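Local coordinates for conserved uncharacterized protein (predicted phosphoesterase COG0622) (Streptococcus pneumoniae, PDB 3CK2) that is of unknown function but, as a manganese-binding member of the calcineurin-like phosphoesterase superfamily, probably hydrolyses phosphoester bonds, at residues L50-K58 against G66-E74. Numbering follows the deposited sequence.
Sequences LWEGIRVVK and GYPERLVTE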
loop_
_atom_site.group_PDB
_atom_site.type_symbol
_atom_site.label_atom_id
_atom_site.label_comp_id
_atom_site.label_asym_id
_atom_site.label_seq_id
_atom_site.Cartn_x
_atom_site.Cartn_y
_atom_site.Cartn_z
ATOM N N LEU A 50 14.649 4.509 8.757
ATOM C CA LEU A 50 13.814 4.799 7.583
ATOM C C LEU A 50 12.330 4.468 7.791
ATOM O O LEU A 50 11.465 4.991 7.075
ATOM C CB LEU A 50 14.357 4.044 6.360
ATOM C CG LEU A 50 15.806 4.416 5.957
ATOM C CD1 LEU A 50 16.224 3.618 4.700
ATOM C CD2 LEU A 50 16.024 5.961 5.769
ATOM N N TRP A 51 12.026 3.633 8.786
ATOM C CA TRP A 51 10.650 3.237 9.035
ATOM C C TRP A 51 9.897 4.171 9.964
ATOM O O TRP A 51 8.716 3.926 10.236
ATOM C CB TRP A 51 10.573 1.824 9.599
ATOM C CG TRP A 51 11.065 0.766 8.667
ATOM C CD1 TRP A 51 12.018 -0.195 8.939
ATOM C CD2 TRP A 51 10.682 0.567 7.296
ATOM N NE1 TRP A 51 12.222 -0.989 7.830
ATOM C CE2 TRP A 51 11.408 -0.556 6.817
ATOM C CE3 TRP A 51 9.794 1.210 6.432
ATOM C CZ2 TRP A 51 11.255 -1.046 5.522
ATOM C CZ3 TRP A 51 9.652 0.727 5.158
ATOM C CH2 TRP A 51 10.384 -0.394 4.708
ATOM N N GLU A 52 10.567 5.199 10.472
ATOM C CA GLU A 52 9.910 6.176 11.349
ATOM C C GLU A 52 8.887 6.941 10.527
ATOM O O GLU A 52 9.232 7.541 9.507
ATOM C CB GLU A 52 10.906 7.185 11.958
ATOM C CG GLU A 52 11.985 6.608 12.858
ATOM C CD GLU A 52 13.183 7.539 12.983
ATOM O OE1 GLU A 52 13.486 8.280 12.022
ATOM O OE2 GLU A 52 13.832 7.521 14.038
ATOM N N GLY A 53 7.635 6.893 10.978
ATOM C CA GLY A 53 6.493 7.490 10.288
ATOM C C GLY A 53 5.754 6.557 9.316
ATOM O O GLY A 53 4.683 6.929 8.798
ATOM N N ILE A 54 6.296 5.347 9.091
ATOM C CA ILE A 54 5.776 4.426 8.078
ATOM C C ILE A 54 5.175 3.170 8.705
ATOM O O ILE A 54 5.764 2.618 9.622
ATOM C CB ILE A 54 6.886 3.992 7.059
ATOM C CG1 ILE A 54 7.483 5.215 6.347
ATOM C CG2 ILE A 54 6.318 2.980 6.048
ATOM C CD1 ILE A 54 8.636 4.859 5.438
ATOM N N ARG A 55 4.021 2.717 8.195
ATOM C CA ARG A 55 3.446 1.434 8.608
ATOM C C ARG A 55 3.881 0.337 7.663
ATOM O O ARG A 55 3.505 0.358 6.497
ATOM C CB ARG A 55 1.915 1.485 8.650
ATOM C CG ARG A 55 1.345 2.570 9.527
ATOM C CD ARG A 55 1.450 2.176 10.977
ATOM N NE ARG A 55 0.311 1.381 11.434
ATOM C CZ ARG A 55 0.240 0.782 12.619
ATOM N NH1 ARG A 55 1.247 0.844 13.476
ATOM N NH2 ARG A 55 -0.850 0.101 12.939
ATOM N N VAL A 56 4.646 -0.632 8.164
ATOM C CA VAL A 56 5.298 -1.657 7.288
ATOM C C VAL A 56 4.988 -3.088 7.732
ATOM O O VAL A 56 4.949 -3.411 8.918
ATOM C CB VAL A 56 6.865 -1.397 7.151
ATOM C CG1 VAL A 56 7.554 -1.354 8.515
ATOM C CG2 VAL A 56 7.555 -2.389 6.176
ATOM N N VAL A 57 4.731 -3.939 6.754
ATOM C CA VAL A 57 4.429 -5.379 7.015
ATOM C C VAL A 57 5.515 -6.279 6.377
ATOM O O VAL A 57 6.351 -5.817 5.582
ATOM C CB VAL A 57 2.990 -5.775 6.559
ATOM C CG1 VAL A 57 1.980 -5.129 7.497
ATOM C CG2 VAL A 57 2.770 -5.396 5.073
ATOM N N LYS A 58 5.513 -7.550 6.772
ATOM C CA LYS A 58 6.503 -8.487 6.303
ATOM C C LYS A 58 6.181 -9.094 4.931
ATOM O O LYS A 58 5.105 -9.648 4.740
ATOM C CB LYS A 58 6.658 -9.630 7.294
ATOM C CG LYS A 58 7.882 -10.553 7.013
ATOM C CD LYS A 58 7.644 -11.942 7.683
ATOM C CE LYS A 58 8.832 -12.925 7.476
ATOM N NZ LYS A 58 9.108 -13.227 6.073
ATOM N N GLY A 66 10.829 -9.310 13.096
ATOM C CA GLY A 66 10.346 -8.043 13.616
ATOM C C GLY A 66 9.329 -7.294 12.780
ATOM O O GLY A 66 8.869 -6.232 13.196
ATOM N N TYR A 67 9.003 -7.795 11.593
ATOM C CA TYR A 67 7.930 -7.204 10.824
ATOM C C TYR A 67 6.657 -7.970 11.134
ATOM O O TYR A 67 6.685 -9.207 11.184
ATOM C CB TYR A 67 8.197 -7.250 9.314
ATOM C CG TYR A 67 9.272 -6.323 8.798
ATOM C CD1 TYR A 67 9.111 -4.948 8.825
ATOM C CD2 TYR A 67 10.433 -6.845 8.195
ATOM C CE1 TYR A 67 10.106 -4.090 8.312
ATOM C CE2 TYR A 67 11.418 -6.021 7.673
ATOM C CZ TYR A 67 11.255 -4.635 7.730
ATOM O OH TYR A 67 12.229 -3.837 7.196
ATOM N N PRO A 68 5.522 -7.251 11.299
ATOM C CA PRO A 68 4.265 -7.986 11.445
ATOM C C PRO A 68 3.766 -8.528 10.095
ATOM O O PRO A 68 3.966 -7.909 9.048
ATOM C CB PRO A 68 3.301 -6.922 12.006
ATOM C CG PRO A 68 3.774 -5.666 11.368
ATOM C CD PRO A 68 5.305 -5.795 11.331
ATOM N N GLU A 69 3.116 -9.682 10.135
ATOM C CA GLU A 69 2.423 -10.227 8.968
ATOM C C GLU A 69 1.226 -9.401 8.497
ATOM O O GLU A 69 1.000 -9.266 7.305
ATOM C CB GLU A 69 1.937 -11.623 9.258
ATOM C CG GLU A 69 3.083 -12.615 9.272
ATOM C CD GLU A 69 2.659 -14.025 9.673
ATOM O OE1 GLU A 69 1.442 -14.308 9.859
ATOM O OE2 GLU A 69 3.570 -14.848 9.778
ATOM N N ARG A 70 0.464 -8.885 9.449
ATOM C CA ARG A 70 -0.695 -8.048 9.188
ATOM C C ARG A 70 -0.607 -6.848 10.075
ATOM O O ARG A 70 -0.070 -6.904 11.173
ATOM C CB ARG A 70 -1.998 -8.776 9.537
ATOM C CG ARG A 70 -2.151 -10.181 8.979
ATOM C CD ARG A 70 -3.394 -10.864 9.555
ATOM N NE ARG A 70 -3.512 -12.227 9.042
ATOM C CZ ARG A 70 -4.578 -13.037 9.195
ATOM N NH1 ARG A 70 -5.681 -12.650 9.840
ATOM N NH2 ARG A 70 -4.552 -14.263 8.679
ATOM N N LEU A 71 -1.188 -5.760 9.615
ATOM C CA LEU A 71 -1.254 -4.528 10.417
ATOM C C LEU A 71 -2.599 -3.873 10.156
ATOM O O LEU A 71 -3.029 -3.737 8.993
ATOM C CB LEU A 71 -0.090 -3.603 10.051
ATOM C CG LEU A 71 0.532 -2.633 11.036
ATOM C CD1 LEU A 71 0.858 -3.277 12.388
ATOM C CD2 LEU A 71 1.800 -1.996 10.349
ATOM N N VAL A 72 -3.267 -3.511 11.254
ATOM C CA VAL A 72 -4.503 -2.728 11.226
ATOM C C VAL A 72 -4.191 -1.299 11.656
ATOM O O VAL A 72 -3.622 -1.073 12.713
ATOM C CB VAL A 72 -5.603 -3.359 12.174
ATOM C CG1 VAL A 72 -6.864 -2.507 12.184
ATOM C CG2 VAL A 72 -5.920 -4.790 11.737
ATOM N N THR A 73 -4.569 -0.353 10.829
ATOM C CA THR A 73 -4.353 1.045 11.084
ATOM C C THR A 73 -5.702 1.749 11.004
ATOM O O THR A 73 -6.335 1.770 9.989
ATOM C CB THR A 73 -3.370 1.646 10.098
ATOM O OG1 THR A 73 -2.136 0.961 10.181
ATOM C CG2 THR A 73 -3.100 3.031 10.431
ATOM N N GLU A 74 -6.160 2.283 12.115
ATOM C CA GLU A 74 -7.436 2.954 12.133
ATOM C C GLU A 74 -7.139 4.402 12.029
ATOM O O GLU A 74 -6.421 4.948 12.825
ATOM C CB GLU A 74 -8.249 2.625 13.364
ATOM C CG GLU A 74 -8.136 1.197 13.765
ATOM C CD GLU A 74 -9.447 0.520 14.019
ATOM O OE1 GLU A 74 -9.417 -0.639 14.429
ATOM O OE2 GLU A 74 -10.498 1.128 13.818
HETATM O O HOH W 1 2.572 -9.951 5.206
#
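The Tyr67 ring turns its edge to the five-membered ring of Trp51 in an offset edge-to-face pair, planes at 86° and centroids 5.5 Å apart. Trp51 NE1 lies at the hydroxyl edge of Tyr67, near the tyrosine plane, but its hydrogen bond to Tyr67 OH is bent and weak; the stronger partner of Trp51 NE1 is Arg45 O, to which it is hydrogen-bonded, and Tyr67 OH bonds to Leu44 O. Val56 packs beside this pair: both its methyls reach Tyr67 CE1, CG2 at 3.7 Å, and CG1 also lies over one indole face near its rim. The third flat group, the Arg55 guanidinium, carries Leu71 CG over one face, while Thr73 OG1 approaches its edge in plane. Bends at chi2 and chi3 curl the arginine so that NE and NH2 both grip that one oxygen. Arg55 NE to Thr73 OG1 is 2.8 Å, the straighter bond at 162°. NH2 adds a weak bond to Val72 O.

Strand 54-56 is an outer strand of one mixed sheet and strand 70-75 an outer strand of the other, so the contact links the two sheets of the calcineurin-like fold along one margin. The axes of the short segments 54-56 and 70-74 come within 8.3 Å, their N-to-C directions 144° apart, roughly antiparallel but splayed. Val57 CG1 packs against Leu71 CB, 3.6 Å away. Beyond the strand, Lys58 N donates to Pro68 O at 2.8 Å, and a water gives hydrogen bonds to both Lys58 O and Glu69 O. Lys58 CB rests on Tyr67 CB, and the chain then leads away from segment 66-74, with NZ hydrogen-bonded to Asp62 O.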